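Long-range contacts in 14-3-3 protein (Cryptosporidium parvum, PDB 3EFZ), which probably binds phosphoserine-containing partner proteins as a dimeric 14-3-3 adaptor in cell signalling: residues Gly43-Val48 with Leu71-Thr76; Ser116-Ser121 with Arg153-Ile158; Asp177-Glu182 with Pro193-Thr198. All coordinates share one frame; numbering follows the deposited sequence.

Contact 1: residues Gly43-Val48 with Leu71-Thr76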
ATOM      1  N   GLY B  43      -4.543 -10.962   0.762  1.00 36.29           N
ATOM      2  CA  GLY B  43      -5.897 -11.425   0.457  1.00 35.97           C
ATOM      3  C   GLY B  43      -6.973 -10.425   0.860  1.00 36.17           C
ATOM      4  O   GLY B  43      -7.955 -10.237   0.139  1.00 35.80           O
ATOM      5  N   ASN B  44      -6.792  -9.781   2.010  1.00 36.38           N
ATOM      6  CA  ASN B  44      -7.702  -8.727   2.438  1.00 37.17           C
ATOM      7  C   ASN B  44      -7.827  -7.536   1.467  1.00 36.42           C
ATOM      8  O   ASN B  44      -8.940  -7.110   1.184  1.00 35.98           O
ATOM      9  CB  ASN B  44      -7.386  -8.258   3.857  1.00 37.85           C
ATOM     10  CG  ASN B  44      -8.325  -7.162   4.327  1.00 41.43           C
ATOM     11  OD1 ASN B  44      -7.892  -6.041   4.601  1.00 47.49           O
ATOM     12  ND2 ASN B  44      -9.623  -7.471   4.411  1.00 45.57           N
ATOM     13  N   TYR B  45      -6.688  -7.001   0.989  1.00 35.68           N
ATOM     14  CA  TYR B  45      -6.653  -5.921   0.013  1.00 34.08           C
ATOM     15  C   TYR B  45      -7.394  -6.364  -1.229  1.00 34.71           C
ATOM     16  O   TYR B  45      -8.308  -5.688  -1.681  1.00 34.75           O
ATOM     17  CB  TYR B  45      -5.220  -5.508  -0.330  1.00 33.66           C
ATOM     18  CG  TYR B  45      -4.504  -4.682   0.732  1.00 33.15           C
ATOM     19  CD1 TYR B  45      -4.883  -4.743   2.080  1.00 34.18           C
ATOM     20  CD2 TYR B  45      -3.421  -3.866   0.390  1.00 33.54           C
ATOM     21  CE1 TYR B  45      -4.216  -4.024   3.051  1.00 33.63           C
ATOM     22  CE2 TYR B  45      -2.747  -3.114   1.348  1.00 32.94           C
ATOM     23  CZ  TYR B  45      -3.150  -3.202   2.673  1.00 33.96           C
ATOM     24  OH  TYR B  45      -2.484  -2.501   3.623  1.00 32.82           O
ATOM     25  N   LYS B  46      -7.024  -7.521  -1.765  1.00 34.81           N
ATOM     26  CA  LYS B  46      -7.730  -8.065  -2.905  1.00 34.66           C
ATOM     27  C   LYS B  46      -9.237  -8.038  -2.690  1.00 35.06           C
ATOM     28  O   LYS B  46      -9.962  -7.524  -3.533  1.00 34.44           O
ATOM     29  CB  LYS B  46      -7.273  -9.479  -3.244  1.00 34.16           C
ATOM     30  CG  LYS B  46      -7.940 -10.003  -4.519  1.00 33.79           C
ATOM     31  CD  LYS B  46      -7.564 -11.454  -4.791  1.00 33.83           C
ATOM     32  CE  LYS B  46      -8.197 -11.940  -6.069  1.00 32.91           C
ATOM     33  NZ  LYS B  46      -7.643 -13.256  -6.429  1.00 33.63           N
ATOM     34  N   ASP B  47      -9.691  -8.568  -1.557  1.00 35.27           N
ATOM     35  CA  ASP B  47     -11.112  -8.648  -1.289  1.00 36.52           C
ATOM     36  C   ASP B  47     -11.831  -7.297  -1.223  1.00 36.21           C
ATOM     37  O   ASP B  47     -12.983  -7.190  -1.665  1.00 35.71           O
ATOM     38  CB  ASP B  47     -11.401  -9.475  -0.032  1.00 37.02           C
ATOM     39  CG  ASP B  47     -12.849  -9.957   0.011  1.00 40.36           C
ATOM     40  OD1 ASP B  47     -13.268 -10.692  -0.922  1.00 45.44           O
ATOM     41  OD2 ASP B  47     -13.583  -9.581   0.956  1.00 43.45           O
ATOM     42  N   VAL B  48     -11.178  -6.285  -0.637  1.00 35.90           N
ATOM     43  CA  VAL B  48     -11.711  -4.929  -0.626  1.00 36.33           C
ATOM     44  C   VAL B  48     -11.989  -4.461  -2.068  1.00 36.56           C
ATOM     45  O   VAL B  48     -13.108  -4.045  -2.391  1.00 36.34           O
ATOM     46  CB  VAL B  48     -10.786  -3.924   0.117  1.00 35.66           C
ATOM     47  CG1 VAL B  48     -11.175  -2.468  -0.212  1.00 35.89           C
ATOM     48  CG2 VAL B  48     -10.883  -4.140   1.605  1.00 35.86           C
ATOM     49  N   LEU B  71      -7.569   3.439  -2.261  1.00 36.61           N
ATOM     50  CA  LEU B  71      -7.259   4.391  -1.194  1.00 36.66           C
ATOM     51  C   LEU B  71      -7.446   3.815   0.214  1.00 36.65           C
ATOM     52  O   LEU B  71      -6.739   4.199   1.144  1.00 36.96           O
ATOM     53  CB  LEU B  71      -8.105   5.642  -1.342  1.00 36.47           C
ATOM     54  CG  LEU B  71      -7.571   6.802  -2.177  1.00 38.26           C
ATOM     55  CD1 LEU B  71      -8.468   7.998  -1.956  1.00 36.88           C
ATOM     56  CD2 LEU B  71      -6.092   7.132  -1.854  1.00 38.27           C
ATOM     57  N   ARG B  72      -8.418   2.919   0.362  1.00 36.43           N
ATOM     58  CA  ARG B  72      -8.666   2.208   1.626  1.00 36.58           C
ATOM     59  C   ARG B  72      -7.406   1.402   1.953  1.00 35.67           C
ATOM     60  O   ARG B  72      -6.958   1.350   3.090  1.00 34.54           O
ATOM     61  CB  ARG B  72      -9.828   1.227   1.429  1.00 36.46           C
ATOM     62  CG  ARG B  72     -10.595   0.776   2.651  1.00 38.46           C
ATOM     63  CD  ARG B  72      -9.924  -0.144   3.676  1.00 41.60           C
ATOM     64  NE  ARG B  72      -8.935  -1.066   3.145  1.00 45.89           N
ATOM     65  CZ  ARG B  72      -8.468  -2.134   3.803  1.00 46.01           C
ATOM     66  NH1 ARG B  72      -8.941  -2.444   5.007  1.00 44.36           N
ATOM     67  NH2 ARG B  72      -7.539  -2.913   3.243  1.00 43.67           N
ATOM     68  N   ASN B  73      -6.864   0.769   0.916  1.00 35.37           N
ATOM     69  CA  ASN B  73      -5.732  -0.144   1.044  1.00 34.92           C
ATOM     70  C   ASN B  73      -4.479   0.667   1.330  1.00 35.08           C
ATOM     71  O   ASN B  73      -3.729   0.351   2.252  1.00 35.66           O
ATOM     72  CB  ASN B  73      -5.570  -1.014  -0.198  1.00 34.09           C
ATOM     73  CG  ASN B  73      -6.666  -2.080  -0.343  1.00 35.14           C
ATOM     74  OD1 ASN B  73      -7.406  -2.400   0.595  1.00 35.99           O
ATOM     75  ND2 ASN B  73      -6.749  -2.652  -1.534  1.00 34.50           N
ATOM     76  N   ARG B  74      -4.271   1.735   0.570  1.00 35.04           N
ATOM     77  CA  ARG B  74      -3.212   2.689   0.886  1.00 35.33           C
ATOM     78  C   ARG B  74      -3.203   3.158   2.349  1.00 35.64           C
ATOM     79  O   ARG B  74      -2.155   3.194   2.982  1.00 35.26           O
ATOM     80  CB  ARG B  74      -3.301   3.900  -0.045  1.00 34.40           C
ATOM     81  CG  ARG B  74      -2.670   5.200   0.490  1.00 35.75           C
ATOM     82  CD  ARG B  74      -2.269   6.126  -0.663  1.00 33.25           C
ATOM     83  NE  ARG B  74      -1.963   7.491  -0.217  1.00 38.44           N
ATOM     84  CZ  ARG B  74      -0.746   7.967   0.039  1.00 40.32           C
ATOM     85  NH1 ARG B  74      -0.621   9.233   0.432  1.00 40.61           N
ATOM     86  NH2 ARG B  74       0.345   7.199  -0.114  1.00 38.21           N
ATOM     87  N   VAL B  75      -4.366   3.579   2.832  1.00 36.59           N
ATOM     88  CA  VAL B  75      -4.536   4.122   4.198  1.00 37.76           C
ATOM     89  C   VAL B  75      -4.218   3.067   5.281  1.00 37.67           C
ATOM     90  O   VAL B  75      -3.657   3.377   6.325  1.00 37.28           O
ATOM     91  CB  VAL B  75      -5.985   4.701   4.387  1.00 37.12           C
ATOM     92  CG1 VAL B  75      -6.385   4.728   5.836  1.00 39.35           C
ATOM     93  CG2 VAL B  75      -6.086   6.081   3.819  1.00 37.97           C
ATOM     94  N   THR B  76      -4.595   1.829   5.003  1.00 37.78           N
ATOM     95  CA  THR B  76      -4.222   0.668   5.820  1.00 38.17           C
ATOM     96  C   THR B  76      -2.698   0.467   5.790  1.00 37.39           C
ATOM     97  O   THR B  76      -2.079   0.217   6.836  1.00 35.86           O
ATOM     98  CB  THR B  76      -4.961  -0.590   5.333  1.00 37.78           C
ATOM     99  OG1 THR B  76      -6.364  -0.309   5.296  1.00 39.80           O
ATOM    100  CG2 THR B  76      -4.758  -1.765   6.277  1.00 40.57           C
TER

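Contact 2: residues Ser116-Ser121 with Arg153-Ile158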
ATOM      1  N   SER B 116      -2.254  12.300   6.043  1.00 35.78           N
ATOM      2  CA  SER B 116      -2.690  11.474   4.913  1.00 35.02           C
ATOM      3  C   SER B 116      -3.806  10.472   5.237  1.00 34.91           C
ATOM      4  O   SER B 116      -4.783  10.389   4.497  1.00 35.09           O
ATOM      5  CB  SER B 116      -1.484  10.749   4.295  1.00 35.20           C
ATOM      6  OG  SER B 116      -0.757  11.657   3.492  1.00 34.78           O
ATOM      7  N   ILE B 117      -3.675   9.720   6.329  1.00 34.63           N
ATOM      8  CA  ILE B 117      -4.758   8.836   6.748  1.00 34.93           C
ATOM      9  C   ILE B 117      -6.032   9.662   6.967  1.00 35.50           C
ATOM     10  O   ILE B 117      -7.082   9.263   6.491  1.00 36.04           O
ATOM     11  CB  ILE B 117      -4.435   8.075   8.044  1.00 34.65           C
ATOM     12  CG1 ILE B 117      -3.277   7.099   7.835  1.00 35.70           C
ATOM     13  CG2 ILE B 117      -5.717   7.387   8.631  1.00 35.22           C
ATOM     14  CD1 ILE B 117      -2.621   6.680   9.185  1.00 33.66           C
ATOM     15  N   LEU B 118      -5.935  10.802   7.674  1.00 35.42           N
ATOM     16  CA  LEU B 118      -7.106  11.671   7.927  1.00 36.18           C
ATOM     17  C   LEU B 118      -7.786  12.179   6.659  1.00 36.62           C
ATOM     18  O   LEU B 118      -8.999  12.088   6.529  1.00 36.42           O
ATOM     19  CB  LEU B 118      -6.747  12.881   8.785  1.00 35.51           C
ATOM     20  CG  LEU B 118      -6.248  12.611  10.206  1.00 35.35           C
ATOM     21  CD1 LEU B 118      -5.812  13.919  10.816  1.00 31.49           C
ATOM     22  CD2 LEU B 118      -7.316  11.915  11.069  1.00 32.87           C
ATOM     23  N   LEU B 119      -6.990  12.740   5.751  1.00 37.18           N
ATOM     24  CA  LEU B 119      -7.499  13.361   4.539  1.00 37.55           C
ATOM     25  C   LEU B 119      -8.045  12.332   3.566  1.00 37.65           C
ATOM     26  O   LEU B 119      -9.134  12.520   3.014  1.00 38.65           O
ATOM     27  CB  LEU B 119      -6.418  14.215   3.869  1.00 37.24           C
ATOM     28  CG  LEU B 119      -6.081  15.528   4.579  1.00 38.53           C
ATOM     29  CD1 LEU B 119      -4.805  16.158   4.020  1.00 39.15           C
ATOM     30  CD2 LEU B 119      -7.243  16.514   4.495  1.00 39.30           C
ATOM     31  N   GLU B 120      -7.311  11.238   3.378  1.00 37.22           N
ATOM     32  CA  GLU B 120      -7.678  10.235   2.384  1.00 37.24           C
ATOM     33  C   GLU B 120      -8.777   9.305   2.854  1.00 37.53           C
ATOM     34  O   GLU B 120      -9.543   8.782   2.053  1.00 36.93           O
ATOM     35  CB  GLU B 120      -6.443   9.465   1.891  1.00 36.85           C
ATOM     36  CG  GLU B 120      -5.534  10.328   1.015  1.00 36.90           C
ATOM     37  CD  GLU B 120      -4.100   9.804   0.938  1.00 38.46           C
ATOM     38  OE1 GLU B 120      -3.879   8.607   1.234  1.00 36.23           O
ATOM     39  OE2 GLU B 120      -3.197  10.588   0.571  1.00 36.77           O
ATOM     40  N   SER B 121      -8.863   9.084   4.156  1.00 37.84           N
ATOM     41  CA  SER B 121     -10.002   8.337   4.658  1.00 38.28           C
ATOM     42  C   SER B 121     -11.323   9.135   4.480  1.00 37.81           C
ATOM     43  O   SER B 121     -12.361   8.556   4.179  1.00 38.12           O
ATOM     44  CB  SER B 121      -9.751   7.815   6.086  1.00 38.02           C
ATOM     45  OG  SER B 121      -9.658   8.880   7.010  1.00 40.69           O
ATOM     46  N   ARG B 153     -12.404   4.514  12.941  1.00 37.16           N
ATOM     47  CA  ARG B 153     -11.514   3.941  13.973  1.00 37.04           C
ATOM     48  C   ARG B 153     -10.079   4.406  13.747  1.00 36.96           C
ATOM     49  O   ARG B 153      -9.363   4.714  14.711  1.00 36.47           O
ATOM     50  CB  ARG B 153     -11.605   2.396  13.990  1.00 36.78           C
ATOM     51  CG  ARG B 153     -10.595   1.660  14.900  1.00 37.16           C
ATOM     52  CD  ARG B 153     -11.022   0.193  15.192  1.00 37.68           C
ATOM     53  NE  ARG B 153     -11.183  -0.601  13.957  1.00 37.03           N
ATOM     54  CZ  ARG B 153     -10.189  -1.230  13.334  1.00 37.05           C
ATOM     55  NH1 ARG B 153      -8.953  -1.195  13.834  1.00 36.44           N
ATOM     56  NH2 ARG B 153     -10.427  -1.901  12.208  1.00 37.68           N
ATOM     57  N   TYR B 154      -9.669   4.475  12.478  1.00 36.65           N
ATOM     58  CA  TYR B 154      -8.333   4.972  12.143  1.00 36.56           C
ATOM     59  C   TYR B 154      -8.153   6.440  12.509  1.00 36.41           C
ATOM     60  O   TYR B 154      -7.088   6.821  12.979  1.00 36.29           O
ATOM     61  CB  TYR B 154      -8.019   4.795  10.656  1.00 36.88           C
ATOM     62  CG  TYR B 154      -7.961   3.364  10.134  1.00 37.87           C
ATOM     63  CD1 TYR B 154      -7.961   2.246  10.987  1.00 36.75           C
ATOM     64  CD2 TYR B 154      -7.873   3.139   8.761  1.00 39.47           C
ATOM     65  CE1 TYR B 154      -7.895   0.955  10.468  1.00 37.67           C
ATOM     66  CE2 TYR B 154      -7.789   1.864   8.232  1.00 39.70           C
ATOM     67  CZ  TYR B 154      -7.812   0.783   9.075  1.00 40.02           C
ATOM     68  OH  TYR B 154      -7.722  -0.449   8.474  1.00 42.13           O
ATOM     69  N   LYS B 155      -9.181   7.260  12.270  1.00 36.42           N
ATOM     70  CA  LYS B 155      -9.107   8.709  12.545  1.00 36.47           C
ATOM     71  C   LYS B 155      -9.007   8.894  14.051  1.00 36.02           C
ATOM     72  O   LYS B 155      -8.247   9.734  14.530  1.00 36.42           O
ATOM     73  CB  LYS B 155     -10.340   9.475  12.018  1.00 36.31           C
ATOM     74  CG  LYS B 155     -10.574   9.469  10.505  1.00 37.04           C
ATOM     75  CD  LYS B 155     -11.652  10.497  10.134  1.00 37.06           C
ATOM     76  CE  LYS B 155     -12.013  10.422   8.666  1.00 41.18           C
ATOM     77  NZ  LYS B 155     -12.947  11.527   8.220  1.00 42.80           N
ATOM     78  N   ALA B 156      -9.788   8.088  14.770  1.00 35.61           N
ATOM     79  CA  ALA B 156      -9.838   8.045  16.230  1.00 35.08           C
ATOM     80  C   ALA B 156      -8.491   7.712  16.883  1.00 34.70           C
ATOM     81  O   ALA B 156      -8.241   8.128  18.004  1.00 35.15           O
ATOM     82  CB  ALA B 156     -10.903   7.033  16.680  1.00 34.53           C
ATOM     83  N   GLU B 157      -7.647   6.938  16.194  1.00 34.77           N
ATOM     84  CA  GLU B 157      -6.295   6.608  16.668  1.00 34.50           C
ATOM     85  C   GLU B 157      -5.343   7.796  16.526  1.00 34.46           C
ATOM     86  O   GLU B 157      -4.279   7.849  17.176  1.00 34.96           O
ATOM     87  CB  GLU B 157      -5.721   5.414  15.888  1.00 34.55           C
ATOM     88  CG  GLU B 157      -6.516   4.131  15.971  1.00 34.46           C
ATOM     89  CD  GLU B 157      -5.940   3.024  15.072  1.00 35.40           C
ATOM     90  OE1 GLU B 157      -5.278   3.350  14.063  1.00 34.04           O
ATOM     91  OE2 GLU B 157      -6.148   1.831  15.368  1.00 33.57           O
ATOM     92  N   ILE B 158      -5.710   8.721  15.638  1.00 34.05           N
ATOM     93  CA  ILE B 158      -4.903   9.891  15.321  1.00 33.36           C
ATOM     94  C   ILE B 158      -5.361  11.121  16.106  1.00 33.42           C
ATOM     95  O   ILE B 158      -4.539  11.850  16.663  1.00 33.57           O
ATOM     96  CB  ILE B 158      -4.952  10.214  13.798  1.00 33.27           C
ATOM     97  CG1 ILE B 158      -4.409   9.025  12.986  1.00 33.17           C
ATOM     98  CG2 ILE B 158      -4.210  11.519  13.487  1.00 32.24           C
ATOM     99  CD1 ILE B 158      -4.459   9.220  11.494  1.00 33.51           C
TER

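Contact 3: residues Asp177-Glu182 with Pro193-Thr198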
ATOM      1  N   ASP B 177     -24.684  -0.494  12.616  1.00 35.90           N
ATOM      2  CA  ASP B 177     -25.519  -0.436  11.409  1.00 36.90           C
ATOM      3  C   ASP B 177     -25.206  -1.604  10.473  1.00 36.10           C
ATOM      4  O   ASP B 177     -26.108  -2.318  10.034  1.00 36.36           O
ATOM      5  CB  ASP B 177     -25.355   0.925  10.687  1.00 37.16           C
ATOM      6  CG  ASP B 177     -26.283   1.081   9.477  1.00 39.44           C
ATOM      7  OD1 ASP B 177     -26.017   1.961   8.633  1.00 40.62           O
ATOM      8  OD2 ASP B 177     -27.279   0.334   9.366  1.00 41.69           O
ATOM      9  N   ALA B 178     -23.924  -1.809  10.210  1.00 35.96           N
ATOM     10  CA  ALA B 178     -23.442  -2.939   9.404  1.00 36.17           C
ATOM     11  C   ALA B 178     -23.836  -4.293  10.020  1.00 36.18           C
ATOM     12  O   ALA B 178     -24.351  -5.162   9.326  1.00 36.03           O
ATOM     13  CB  ALA B 178     -21.928  -2.845   9.211  1.00 35.19           C
ATOM     14  N   LEU B 179     -23.609  -4.460  11.322  1.00 36.86           N
ATOM     15  CA  LEU B 179     -24.066  -5.663  12.048  1.00 36.96           C
ATOM     16  C   LEU B 179     -25.571  -5.928  11.930  1.00 37.22           C
ATOM     17  O   LEU B 179     -25.982  -7.075  11.686  1.00 37.41           O
ATOM     18  CB  LEU B 179     -23.657  -5.612  13.533  1.00 36.69           C
ATOM     19  CG  LEU B 179     -22.178  -5.788  13.898  1.00 37.05           C
ATOM     20  CD1 LEU B 179     -21.911  -5.367  15.356  1.00 36.25           C
ATOM     21  CD2 LEU B 179     -21.715  -7.206  13.659  1.00 35.84           C
ATOM     22  N   GLN B 180     -26.386  -4.884  12.108  1.00 37.42           N
ATOM     23  CA  GLN B 180     -27.840  -5.010  11.972  1.00 38.24           C
ATOM     24  C   GLN B 180     -28.245  -5.426  10.549  1.00 37.93           C
ATOM     25  O   GLN B 180     -29.123  -6.277  10.372  1.00 38.44           O
ATOM     26  CB  GLN B 180     -28.570  -3.727  12.411  1.00 38.27           C
ATOM     27  CG  GLN B 180     -30.106  -3.737  12.187  1.00 41.90           C
ATOM     28  CD  GLN B 180     -30.771  -5.051  12.616  1.00 46.19           C
ATOM     29  OE1 GLN B 180     -30.758  -5.428  13.794  1.00 48.19           O
ATOM     30  NE2 GLN B 180     -31.353  -5.756  11.649  1.00 48.29           N
ATOM     31  N   ARG B 181     -27.605  -4.833   9.547  1.00 37.43           N
ATOM     32  CA  ARG B 181     -27.839  -5.226   8.156  1.00 37.58           C
ATOM     33  C   ARG B 181     -27.417  -6.676   7.895  1.00 37.39           C
ATOM     34  O   ARG B 181     -28.140  -7.431   7.242  1.00 37.55           O
ATOM     35  CB  ARG B 181     -27.116  -4.276   7.203  1.00 37.59           C
ATOM     36  CG  ARG B 181     -27.741  -2.906   7.090  1.00 37.36           C
ATOM     37  CD  ARG B 181     -26.742  -1.981   6.402  1.00 38.84           C
ATOM     38  NE  ARG B 181     -27.248  -0.624   6.207  1.00 37.79           N
ATOM     39  CZ  ARG B 181     -27.774  -0.170   5.071  1.00 39.22           C
ATOM     40  NH1 ARG B 181     -27.923  -0.962   4.000  1.00 36.06           N
ATOM     41  NH2 ARG B 181     -28.175   1.088   5.013  1.00 39.93           N
ATOM     42  N   GLU B 182     -26.264  -7.073   8.426  1.00 37.20           N
ATOM     43  CA  GLU B 182     -25.830  -8.481   8.360  1.00 37.55           C
ATOM     44  C   GLU B 182     -26.811  -9.464   9.022  1.00 37.56           C
ATOM     45  O   GLU B 182     -27.114 -10.508   8.446  1.00 37.23           O
ATOM     46  CB  GLU B 182     -24.405  -8.644   8.900  1.00 36.96           C
ATOM     47  CG  GLU B 182     -23.372  -7.942   7.993  1.00 37.69           C
ATOM     48  CD  GLU B 182     -22.172  -7.382   8.740  1.00 37.05           C
ATOM     49  OE1 GLU B 182     -22.026  -7.671   9.945  1.00 36.61           O
ATOM     50  OE2 GLU B 182     -21.382  -6.642   8.114  1.00 36.61           O
ATOM     51  N   PRO B 193     -18.662 -14.846   7.355  1.00 34.64           N
ATOM     52  CA  PRO B 193     -17.340 -14.214   7.486  1.00 34.96           C
ATOM     53  C   PRO B 193     -17.340 -12.694   7.461  1.00 35.37           C
ATOM     54  O   PRO B 193     -16.493 -12.079   8.104  1.00 36.37           O
ATOM     55  CB  PRO B 193     -16.536 -14.793   6.306  1.00 35.30           C
ATOM     56  CG  PRO B 193     -17.530 -15.316   5.349  1.00 34.27           C
ATOM     57  CD  PRO B 193     -18.789 -15.627   6.104  1.00 34.69           C
ATOM     58  N   LEU B 194     -18.272 -12.085   6.730  1.00 35.55           N
ATOM     59  CA  LEU B 194     -18.443 -10.645   6.764  1.00 34.87           C
ATOM     60  C   LEU B 194     -19.007 -10.250   8.128  1.00 34.55           C
ATOM     61  O   LEU B 194     -18.550  -9.292   8.743  1.00 34.34           O
ATOM     62  CB  LEU B 194     -19.403 -10.179   5.666  1.00 35.45           C
ATOM     63  CG  LEU B 194     -19.796  -8.693   5.627  1.00 35.39           C
ATOM     64  CD1 LEU B 194     -18.582  -7.802   5.379  1.00 33.98           C
ATOM     65  CD2 LEU B 194     -20.836  -8.463   4.572  1.00 35.55           C
ATOM     66  N   TYR B 195     -20.014 -10.980   8.589  1.00 34.05           N
ATOM     67  CA  TYR B 195     -20.545 -10.745   9.931  1.00 34.01           C
ATOM     68  C   TYR B 195     -19.452 -10.831  11.001  1.00 33.49           C
ATOM     69  O   TYR B 195     -19.344  -9.948  11.844  1.00 33.57           O
ATOM     70  CB  TYR B 195     -21.682 -11.710  10.265  1.00 33.86           C
ATOM     71  CG  TYR B 195     -22.236 -11.490  11.662  1.00 33.77           C
ATOM     72  CD1 TYR B 195     -23.059 -10.408  11.935  1.00 33.13           C
ATOM     73  CD2 TYR B 195     -21.917 -12.358  12.708  1.00 32.68           C
ATOM     74  CE1 TYR B 195     -23.568 -10.199  13.221  1.00 35.87           C
ATOM     75  CE2 TYR B 195     -22.424 -12.167  13.983  1.00 33.34           C
ATOM     76  CZ  TYR B 195     -23.245 -11.080  14.237  1.00 34.68           C
ATOM     77  OH  TYR B 195     -23.762 -10.879  15.503  1.00 36.30           O
ATOM     78  N   LEU B 196     -18.638 -11.878  10.941  1.00 33.36           N
ATOM     79  CA  LEU B 196     -17.563 -12.086  11.926  1.00 34.07           C
ATOM     80  C   LEU B 196     -16.432 -11.073  11.801  1.00 34.06           C
ATOM     81  O   LEU B 196     -15.845 -10.676  12.813  1.00 35.15           O
ATOM     82  CB  LEU B 196     -17.021 -13.517  11.868  1.00 33.38           C
ATOM     83  CG  LEU B 196     -17.980 -14.618  12.313  1.00 32.71           C
ATOM     84  CD1 LEU B 196     -17.407 -15.949  11.917  1.00 31.22           C
ATOM     85  CD2 LEU B 196     -18.277 -14.556  13.826  1.00 30.23           C
ATOM     86  N   ALA B 197     -16.139 -10.638  10.575  1.00 34.54           N
ATOM     87  CA  ALA B 197     -15.131  -9.595  10.359  1.00 34.29           C
ATOM     88  C   ALA B 197     -15.605  -8.304  10.990  1.00 34.34           C
ATOM     89  O   ALA B 197     -14.802  -7.501  11.484  1.00 34.82           O
ATOM     90  CB  ALA B 197     -14.844  -9.387   8.865  1.00 34.16           C
ATOM     91  N   THR B 198     -16.918  -8.100  10.963  1.00 34.05           N
ATOM     92  CA  THR B 198     -17.511  -6.908  11.539  1.00 33.85           C
ATOM     93  C   THR B 198     -17.473  -6.945  13.062  1.00 34.49           C
ATOM     94  O   THR B 198     -17.112  -5.951  13.692  1.00 34.99           O
ATOM     95  CB  THR B 198     -18.941  -6.666  10.999  1.00 34.67           C
ATOM     96  OG1 THR B 198     -18.936  -6.836   9.566  1.00 33.80           O
ATOM     97  CG2 THR B 198     -19.404  -5.245  11.336  1.00 33.02           C
TER

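Contact 1: residues Gly43-Val48 with Leu71-Thr76
Arg-72 NH2 is held by OD1 of its own neighbour Asn-73 at 2.7 Å while it reaches across to the first helix and gives a weak hydrogen bond to OD1 of Asn-44, 3.4 Å long and bent at the hydrogen (142°). The guanidinium is thus held mainly from its own helix. Bends at chi2 and chi3 fold the long chain back so that the guanidinium meets the Asn-73 carboxamide edge-on. Asn-73 in turn sends ND2 to the backbone O of Tyr-45, a second weak bond of 3.4 Å; an amide suits the site because it accepts from the arginine and donates to the carbonyl at once.

Packing surrounds this network. The amide of Asn-73 lies stacked on the Tyr-45 ring, their planes 9° apart, and its CB makes a CH-pi contact 3.9 Å from the ring centroid. The guanidinium stands almost upright to that ring, with Tyr-45 CD1 at its edge. CG2 of Val-48 sits 3.8 Å from Arg-72 CZ, over one guanidinium face, while OG1 of Thr-76 covers the opposite face, where its bond to the backbone O of Arg-72 (2.8 Å) holds it. The tyrosine hydroxyl passes alongside Thr-76 and is hydrogen-bonded to Ser-77.

The two antiparallel helices, 32-54 and 63-81, are closed in by others: Val-48 and Arg-72 also pack on helix 138-158, Val-75 on helices 100-131 and 138-158. Asp-123 of the second subunit accepts a hydrogen bond from Asn-73 ND2, which places this contact at the dimer interface.

Contact 2: residues Ser116-Ser121 with Arg153-Ile158
Ile-158 thrusts its CD1 methyl between Ile-117 and Leu-118, meeting CG2 of Ile-117 at 3.6 Å while its other branch, CG2, lies 3.9 Å from CD1 of Leu-118. The forked shape of isoleucine serves both neighbours: with CG1 anti to the carbonyl carbon (chi1 -60°) the longer arm goes to Ile-117, and the short methyl turns to the leucine. Leu-118 and Ile-158 run antiparallel alongside each other, whereas the two isoleucines meet at a slant. This packs helix 138-158 against helix 100-131 beside Arg-153, predicted to contact the phosphoserine of a bound protein.

One turn earlier on helix 138-158, the CB of Tyr-154 rests 4.0 Å from Ile-117 CG2, the side chains lying roughly perpendicular. The tyrosine thus offers only its aliphatic root here; its ring goes on to pack against Val-75 and Arg-79 of helix 63-81. Lys-155 contributes hydrocarbon as well. Its CB lies 4.0 Å from Leu-118 CD2, and the extended chain then passes Ser-121, whose OG comes within 3.3 Å of CE.

Ser-121 OG donates to the carbonyl O of Ile-117, one turn back in its own helix, at 2.7 Å. Its chi1 of 66°, between backbone N and carbonyl carbon, turns OG back to that oxygen, which Ser-121 N approaches from the opposite face.

No hydrogen bond joins the two antiparallel segments, whose axes cross at -149°. The contact is made by branched aliphatic groups and a lysine stem; Ser-121 OG is satisfied within its own helix and Lys-155 NZ by a salt bridge with Glu-122. Apolar shape fit thus holds the helices together here without directional bonds between them, the polar ends being paired to the side.

Contact 3: residues Asp177-Glu182 with Pro193-Thr198
A buried, mixed polar and apolar packing of two antiparallel helices joins the C-terminal part of helix 161-185 to the first turns of helix 193-207, their segment axes 9.8 Å apart. Glu-182 supplies the polar centre. Its CG, anti to the carbonyl carbon (chi1 -67°), heads for the partner helix, and the bent chain brings OE2 to 2.9 Å from OG1 of Thr-198. That hydroxyl also lies 2.6 Å from Leu-194 O, and its one proton could go to either oxygen. The branch carbon CG of Leu-194 lies 3.6 Å from OE2, its side chain across the glutamate, while OE1 lies 3.5 Å from Tyr-195 CD1.

The pair is a helical hairpin within the all-helical 14-3-3 fold, with a short connection at its turn. Asp-192 OD2 accepts a hydrogen bond from Tyr-195 N at the start of the second helix.

Away from the carboxylate the packing turns hydrophobic. Leu-179 CD2 meets CE1 of Tyr-195 at 3.5 Å, the two side chains roughly perpendicular. Threonine serves both halves: its CG2 methyl lies 3.8 Å from Leu-179 CG and also meets the small Ala-178, while Lys-146 of helix 138-158 touches its side chain.

In the fold
The three contacts come in series along the chain, each joining a pair of antiparallel helices in the one 14-3-3 domain. Contacts 1 and 2, with centres about 15 Å apart, touch directly: Arg-74 of helix 63-81 forms a salt bridge to Glu-120 of helix 100-131. Contact 3 lies about 18 Å from contact 1 and about 22 Å from contact 2, centre to centre, and touches neither; contacts 2 and 3 fall on opposite sides of the chain's centre. Helix 138-158 forms one side of contact 2 and also packs against contacts 1 and 3, and it carries Arg-153, which with Arg-79 is a predicted phosphoserine site. Contact 1 additionally faces the second subunit, so dimer interface and probable binding groove share one helical framework.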